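Local coordinates for protein pyridine synthase TbtD (Thermobispora bispora, PDB 5WA4) that probably catalyses the formal [4+2] aza-cycloaddition that forms the central pyridine ring of the thiopeptide thiomuracin, acting on a precursor whose leader peptide it binds, at residues R335-V338 with C339-A343; A241-P244 with H245-E248; D23-L27 with D28-P32. All coordinates share one frame; numbering follows the deposited sequence.

Interaction 1 of 3, residues R335-V338 with C339-A343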
loop_
_atom_site.group_PDB
_atom_site.type_symbol
_atom_site.label_atom_id
_atom_site.label_comp_id
_atom_site.label_asym_id
_atom_site.label_seq_id
_atom_site.Cartn_x
_atom_site.Cartn_y
_atom_site.Cartn_z
ATOM N N ARG E 335 17.208 -1.581 26.431
ATOM C CA ARG E 335 18.109 -1.628 25.275
ATOM C C ARG E 335 17.902 -0.433 24.354
ATOM O O ARG E 335 18.875 0.271 24.022
ATOM C CB ARG E 335 17.933 -2.916 24.481
ATOM C CG ARG E 335 19.096 -3.168 23.476
ATOM C CD ARG E 335 18.645 -4.010 22.276
ATOM N NE ARG E 335 17.789 -5.085 22.754
ATOM C CZ ARG E 335 16.654 -5.445 22.173
ATOM N NH1 ARG E 335 16.247 -4.822 21.077
ATOM N NH2 ARG E 335 15.926 -6.432 22.689
ATOM N N PHE E 336 16.647 -0.174 23.964
ATOM C CA PHE E 336 16.378 0.986 23.114
ATOM C C PHE E 336 16.794 2.304 23.764
ATOM O O PHE E 336 17.306 3.196 23.089
ATOM C CB PHE E 336 14.917 1.015 22.706
ATOM C CG PHE E 336 14.531 -0.169 21.873
ATOM C CD1 PHE E 336 15.202 -0.435 20.678
ATOM C CD2 PHE E 336 13.549 -1.041 22.282
ATOM C CE1 PHE E 336 14.882 -1.547 19.898
ATOM C CE2 PHE E 336 13.218 -2.160 21.505
ATOM C CZ PHE E 336 13.885 -2.414 20.316
ATOM N N LEU E 337 16.635 2.417 25.078
ATOM C CA LEU E 337 17.039 3.636 25.766
ATOM C C LEU E 337 18.543 3.807 25.727
ATOM O O LEU E 337 19.048 4.893 25.407
ATOM C CB LEU E 337 16.562 3.619 27.215
ATOM C CG LEU E 337 17.136 4.683 28.146
ATOM C CD1 LEU E 337 16.630 6.047 27.715
ATOM C CD2 LEU E 337 16.787 4.354 29.595
ATOM N N VAL E 338 19.265 2.741 26.058
ATOM C CA VAL E 338 20.729 2.753 25.936
ATOM C C VAL E 338 21.239 3.113 24.507
ATOM O O VAL E 338 22.133 3.955 24.368
ATOM C CB VAL E 338 21.305 1.412 26.381
ATOM C CG1 VAL E 338 22.713 1.242 25.882
ATOM C CG2 VAL E 338 21.249 1.323 27.898
ATOM N N CYS E 339 20.655 2.527 23.452
ATOM C CA CYS E 339 21.051 2.907 22.087
ATOM C C CYS E 339 20.726 4.361 21.841
ATOM O O CYS E 339 21.482 5.071 21.185
ATOM C CB CYS E 339 20.360 2.071 21.002
ATOM S SG CYS E 339 20.622 0.281 21.047
ATOM N N HIS E 340 19.585 4.811 22.334
ATOM C CA HIS E 340 19.216 6.180 22.056
ATOM C C HIS E 340 20.224 7.135 22.726
ATOM O O HIS E 340 20.634 8.146 22.133
ATOM C CB HIS E 340 17.802 6.467 22.516
ATOM C CG HIS E 340 17.350 7.851 22.203
ATOM N ND1 HIS E 340 16.676 8.168 21.046
ATOM C CD2 HIS E 340 17.533 9.018 22.869
ATOM C CE1 HIS E 340 16.431 9.466 21.024
ATOM N NE2 HIS E 340 16.948 10.006 22.117
ATOM N N LEU E 341 20.648 6.793 23.940
ATOM C CA LEU E 341 21.634 7.610 24.643
ATOM C C LEU E 341 23.021 7.522 23.990
ATOM O O LEU E 341 23.772 8.499 23.984
ATOM C CB LEU E 341 21.710 7.204 26.120
ATOM C CG LEU E 341 20.460 7.564 26.939
ATOM C CD1 LEU E 341 20.453 6.915 28.320
ATOM C CD2 LEU E 341 20.345 9.078 27.034
ATOM N N ALA E 342 23.376 6.364 23.435
ATOM C CA ALA E 342 24.660 6.276 22.743
ATOM C C ALA E 342 24.647 7.228 21.578
ATOM O O ALA E 342 25.590 7.998 21.406
ATOM C CB ALA E 342 24.950 4.888 22.281
ATOM N N ALA E 343 23.567 7.221 20.809
ATOM C CA ALA E 343 23.537 8.037 19.595
ATOM C C ALA E 343 23.531 9.545 19.905
ATOM O O ALA E 343 24.148 10.334 19.187
ATOM C CB ALA E 343 22.340 7.655 18.712
#

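Interaction 2 of 3, residues A241-P244 with H245-E248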
loop_
_atom_site.group_PDB
_atom_site.type_symbol
_atom_site.label_atom_id
_atom_site.label_comp_id
_atom_site.label_asym_id
_atom_site.label_seq_id
_atom_site.Cartn_x
_atom_site.Cartn_y
_atom_site.Cartn_z
ATOM N N ALA E 241 44.243 -1.482 28.504
ATOM C CA ALA E 241 43.644 -0.145 28.476
ATOM C C ALA E 241 43.190 0.190 29.892
ATOM O O ALA E 241 43.762 -0.322 30.855
ATOM C CB ALA E 241 42.482 -0.078 27.502
ATOM N N HIS E 242 42.162 1.027 30.035
ATOM C CA HIS E 242 41.667 1.370 31.372
ATOM C C HIS E 242 40.212 0.941 31.608
ATOM O O HIS E 242 39.661 1.202 32.676
ATOM C CB HIS E 242 41.837 2.873 31.629
ATOM C CG HIS E 242 43.267 3.316 31.633
ATOM N ND1 HIS E 242 43.644 4.642 31.526
ATOM C CD2 HIS E 242 44.418 2.610 31.731
ATOM C CE1 HIS E 242 44.958 4.727 31.554
ATOM N NE2 HIS E 242 45.459 3.510 31.677
ATOM N N LEU E 243 39.606 0.282 30.618
ATOM C CA LEU E 243 38.327 -0.429 30.781
ATOM C C LEU E 243 38.453 -1.834 30.229
ATOM O O LEU E 243 38.193 -2.044 29.043
ATOM C CB LEU E 243 37.174 0.247 30.035
ATOM C CG LEU E 243 36.499 1.560 30.387
ATOM C CD1 LEU E 243 35.448 1.812 29.342
ATOM C CD2 LEU E 243 35.870 1.504 31.752
ATOM N N PRO E 244 38.866 -2.796 31.058
ATOM C CA PRO E 244 39.008 -4.177 30.576
ATOM C C PRO E 244 37.822 -4.717 29.764
ATOM O O PRO E 244 37.982 -4.849 28.571
ATOM C CB PRO E 244 39.193 -4.963 31.872
ATOM C CG PRO E 244 39.975 -4.010 32.721
ATOM C CD PRO E 244 39.482 -2.617 32.382
ATOM N N HIS E 245 36.669 -4.957 30.376
ATOM C CA HIS E 245 35.596 -5.741 29.762
ATOM C C HIS E 245 35.183 -5.287 28.340
ATOM O O HIS E 245 34.581 -6.066 27.585
ATOM C CB HIS E 245 34.352 -5.706 30.649
ATOM C CG HIS E 245 33.601 -4.427 30.534
ATOM N ND1 HIS E 245 34.121 -3.223 30.957
ATOM C CD2 HIS E 245 32.409 -4.146 29.962
ATOM C CE1 HIS E 245 33.261 -2.258 30.687
ATOM N NE2 HIS E 245 32.217 -2.790 30.077
ATOM N N VAL E 246 35.454 -4.030 27.994
ATOM C CA VAL E 246 35.234 -3.565 26.633
ATOM C C VAL E 246 36.251 -4.244 25.711
ATOM O O VAL E 246 35.901 -4.723 24.627
ATOM C CB VAL E 246 35.338 -2.025 26.523
ATOM C CG1 VAL E 246 35.780 -1.590 25.123
ATOM C CG2 VAL E 246 34.012 -1.387 26.880
ATOM N N ARG E 247 37.503 -4.300 26.159
ATOM C CA ARG E 247 38.568 -4.900 25.383
ATOM C C ARG E 247 38.323 -6.361 25.095
ATOM O O ARG E 247 38.588 -6.821 23.979
ATOM C CB ARG E 247 39.928 -4.728 26.070
ATOM C CG ARG E 247 40.426 -3.383 25.778
ATOM C CD ARG E 247 41.565 -3.429 24.771
ATOM N NE ARG E 247 41.335 -2.281 23.896
ATOM C CZ ARG E 247 41.948 -2.042 22.738
ATOM N NH1 ARG E 247 42.899 -2.839 22.289
ATOM N NH2 ARG E 247 41.597 -0.997 22.008
ATOM N N GLU E 248 37.789 -7.107 26.053
ATOM C CA GLU E 248 37.610 -8.495 25.706
ATOM C C GLU E 248 36.383 -8.680 24.866
ATOM O O GLU E 248 36.333 -9.611 24.066
ATOM C CB GLU E 248 37.553 -9.419 26.904
ATOM C CG GLU E 248 38.938 -9.912 27.153
ATOM C CD GLU E 248 39.080 -11.424 27.072
ATOM O OE1 GLU E 248 38.063 -12.135 26.869
ATOM O OE2 GLU E 248 40.249 -11.879 27.117
#

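Interaction 3 of 3, residues D23-L27 with D28-P32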
loop_
_atom_site.group_PDB
_atom_site.type_symbol
_atom_site.label_atom_id
_atom_site.label_comp_id
_atom_site.label_asym_id
_atom_site.label_seq_id
_atom_site.Cartn_x
_atom_site.Cartn_y
_atom_site.Cartn_z
ATOM N N ASP E 23 19.453 -13.983 37.880
ATOM C CA ASP E 23 20.910 -13.696 37.886
ATOM C C ASP E 23 21.652 -14.574 38.912
ATOM O O ASP E 23 22.864 -14.770 38.808
ATOM C CB ASP E 23 21.206 -12.204 38.183
ATOM C CG ASP E 23 21.079 -11.296 36.944
ATOM O OD1 ASP E 23 20.449 -11.701 35.950
ATOM O OD2 ASP E 23 21.575 -10.147 36.963
ATOM N N ASP E 24 20.921 -15.094 39.904
ATOM C CA ASP E 24 21.531 -15.882 40.976
ATOM C C ASP E 24 21.610 -17.342 40.596
ATOM O O ASP E 24 22.605 -18.007 40.886
ATOM C CB ASP E 24 20.756 -15.735 42.299
ATOM C CG ASP E 24 21.198 -14.522 43.124
ATOM O OD1 ASP E 24 22.413 -14.181 43.134
ATOM O OD2 ASP E 24 20.306 -13.913 43.756
ATOM N N LEU E 25 20.552 -17.842 39.966
ATOM C CA LEU E 25 20.547 -19.209 39.460
ATOM C C LEU E 25 21.682 -19.403 38.470
ATOM O O LEU E 25 22.296 -20.469 38.409
ATOM C CB LEU E 25 19.207 -19.543 38.803
ATOM C CG LEU E 25 19.139 -20.761 37.870
ATOM C CD1 LEU E 25 19.441 -22.065 38.579
ATOM C CD2 LEU E 25 17.774 -20.830 37.242
ATOM N N ILE E 26 21.949 -18.357 37.693
ATOM C CA ILE E 26 23.032 -18.381 36.722
ATOM C C ILE E 26 24.345 -18.612 37.457
ATOM O O ILE E 26 25.017 -19.623 37.226
ATOM C CB ILE E 26 23.074 -17.062 35.876
ATOM C CG1 ILE E 26 22.018 -17.105 34.767
ATOM C CG2 ILE E 26 24.449 -16.820 35.260
ATOM C CD1 ILE E 26 21.828 -15.785 34.070
ATOM N N LEU E 27 24.673 -17.711 38.380
ATOM C CA LEU E 27 25.980 -17.695 39.025
ATOM C C LEU E 27 26.208 -18.792 40.070
ATOM O O LEU E 27 27.337 -19.238 40.245
ATOM C CB LEU E 27 26.202 -16.336 39.679
ATOM C CG LEU E 27 26.134 -15.147 38.731
ATOM C CD1 LEU E 27 26.353 -13.831 39.471
ATOM C CD2 LEU E 27 27.160 -15.337 37.645
ATOM N N ASP E 28 25.155 -19.209 40.769
ATOM C CA ASP E 28 25.301 -20.071 41.952
ATOM C C ASP E 28 24.884 -21.509 41.694
ATOM O O ASP E 28 25.210 -22.411 42.466
ATOM C CB ASP E 28 24.480 -19.530 43.134
ATOM C CG ASP E 28 24.957 -18.165 43.620
ATOM O OD1 ASP E 28 26.061 -17.729 43.218
ATOM O OD2 ASP E 28 24.220 -17.536 44.423
ATOM N N GLY E 29 24.133 -21.716 40.621
ATOM C CA GLY E 29 23.704 -23.049 40.250
ATOM C C GLY E 29 24.261 -23.483 38.907
ATOM O O GLY E 29 24.822 -24.571 38.790
ATOM N N VAL E 30 24.131 -22.640 37.888
ATOM C CA VAL E 30 24.444 -23.098 36.544
ATOM C C VAL E 30 25.946 -23.044 36.259
ATOM O O VAL E 30 26.514 -24.030 35.795
ATOM C CB VAL E 30 23.668 -22.296 35.480
ATOM C CG1 VAL E 30 24.193 -22.630 34.090
ATOM C CG2 VAL E 30 22.178 -22.611 35.570
ATOM N N ARG E 31 26.590 -21.915 36.545
ATOM C CA ARG E 31 28.028 -21.786 36.279
ATOM C C ARG E 31 28.875 -22.887 36.955
ATOM O O ARG E 31 29.685 -23.527 36.279
ATOM C CB ARG E 31 28.548 -20.396 36.688
ATOM C CG ARG E 31 30.061 -20.342 36.862
ATOM C CD ARG E 31 30.612 -18.922 37.000
ATOM N NE ARG E 31 30.225 -18.291 38.254
ATOM C CZ ARG E 31 30.785 -17.176 38.718
ATOM N NH1 ARG E 31 31.771 -16.604 38.020
ATOM N NH2 ARG E 31 30.371 -16.641 39.876
ATOM N N PRO E 32 28.695 -23.119 38.274
ATOM C CA PRO E 32 29.408 -24.256 38.877
ATOM C C PRO E 32 29.215 -25.601 38.153
ATOM O O PRO E 32 30.194 -26.317 37.964
ATOM C CB PRO E 32 28.810 -24.324 40.284
ATOM C CG PRO E 32 28.456 -22.921 40.592
ATOM C CD PRO E 32 27.973 -22.335 39.299
#

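Interaction 1 of 3, residues R335-V338 with C339-A343
Leu337 lays its CD1 methyl alongside Leu341 one helical turn later, the two side chains running the same way with Leu337 CD1 4.0 Å from Leu341 CD1. Their first torsions differ: CG of Leu337 is opposite its backbone N (chi1 168°), while CG of Leu341 is opposite its own carbonyl carbon (chi1 -69°) and leans back over the preceding turn, 3.4 Å from Leu337 O. That same oxygen accepts the Leu341 N-H at 2.9 Å from N. It is one of four successive i to i+4 bonds, beginning with the fairly straight one from Cys339 N to Arg335 O (2.9 Å, 168° at the hydrogen) and ending with Ala342 N to Val338 O. On another side of the helix, Cys339 SG folds back to lie 3.5 Å from Arg335 O. Such a regular, mostly buried alpha-helix can be packed on several sides at once. The leucine pair packs on apolar side chains of the bound peptide and, through Trp212 and Tyr216, on helix 205-218; His340 and Cys339 meet helix 184-201, Val338 and Ala342 lie on helix 164-178, and Arg335 touches helix 307-328, so this part of helix 332-352 is bordered by four other helices.

Interaction 2 of 3, residues A241-P244 with H245-E248
The backbone passes from an irregular loop through Leu243, at the N-cap position, into the first turn of helix 244-265, where Pro244 O receives two weak bonds, a bent one from Arg247 N (126° at the hydrogen) and a long one from Glu248 N at 3.4 Å. Across this turn Leu243 and Val246 make the apolar contact, Leu243 CD1 standing 4.3 Å from Val246 CG2. The same methyl of Val246 also lies above one face of the neighbouring His245 ring, offset toward its rim. His245 keeps that ring near the preceding peptide, since CG sits between its backbone N and carbonyl carbon (chi1 77°), and His245 ND1 comes to 4.2 Å from Pro244 C.

This is a helix N-terminus with proline in the first turn, a position where the missing N-H costs nothing because no earlier turn offers a carbonyl to receive it. The cap residue is a leucine, whose side chain has no polar atom to cap the turn.

Arg247 folds back toward the loop: its CB is 3.2 Å from Pro244 O, and its CG lies 4.3 Å from Ala241 CB. The chain then bends at chi2 and chi3, and its NE is hydrogen-bonded to Ser233 O near the end of helix 220-235. Glu248 turns its carboxylate away from the loop to a salt bridge with Arg251, further along the same helix. Toward the neighbouring helices Leu243 rests on Val230, and Val246 packs on Ser233 and on Asp170 and Ala174 of helix 164-178.

Interaction 3 of 3, residues D23-L27 with D28-P32
Asp24 and Asp28 stand one turn apart and point the same way, their carboxylate planes only 20° from parallel and Asp24 OD1 4.0 Å from Asp28 OD2. Two like charges so near would be costly alone, but both acids form salt bridges to Arg159 of helix 135-159, and Asp24 has a second one to Arg86; these arginines probably offset the repulsion and favour the ionised forms. In the backbone between them, Asp28 N donates to Asp24 O at 2.8 Å in an ordinary alpha-helical bond.

The next turn is wider. Leu25 O accepts from two amides, Gly29 N at 3.1 Å from above the carbonyl plane and Val30 N at 2.9 Å in a much more direct line. Ile26 O likewise takes the i+5 amide of Arg31, nearly straight at 165°, besides a weak bond from Val30 N. After this wide turn, Pro32 has no N-H to give, and its CD lies 3.3 Å from Leu27 O.

Packing follows this widened spacing. Leu25 CD1 meets Val30 CG2 at 4.1 Å, a five-residue separation, the two side chains crossing at a slant. Leu27 sends CD2 over one face of the Arg31 guanidinium, toward its rim, while Leu27 O lies at the edge of that group in its plane, 3.6 Å from Arg31 NE. A bend at chi3 (69°) turns the guanidinium so that one face meets Leu27 CD2; Tyr152 adds a cation-pi contact. Ile26 and Val30 pack on Phe46 of the sheet. The i+5 bonds and the proline immediately after them characterise a pi-bulge with a proline kink, here in the helix 22-35 that rests against an antiparallel beta-sheet.

In the fold
Three local contacts of helices differ with their place in the fold. Interaction 1, mostly buried beside the bound peptide, combines regular helix bonds with apolar and aromatic packing; interaction 3, partly buried on the opposite side of the chain's centre, its centre about 29 Å from that of interaction 1, has a widened turn next to the sheet and acids paired with arginines outside its segments. Interaction 2 is the surface member, a helix start with weak backbone bonds whose polar ends look to helix 220-235 and its own helix. No two touch, the nearest atoms of interactions 1 and 2 being about 11 Å apart. Interactions 1 and 2 nevertheless share a neighbour, helix 164-178, whereas interaction 3 leans on helices 64-85 and 135-159.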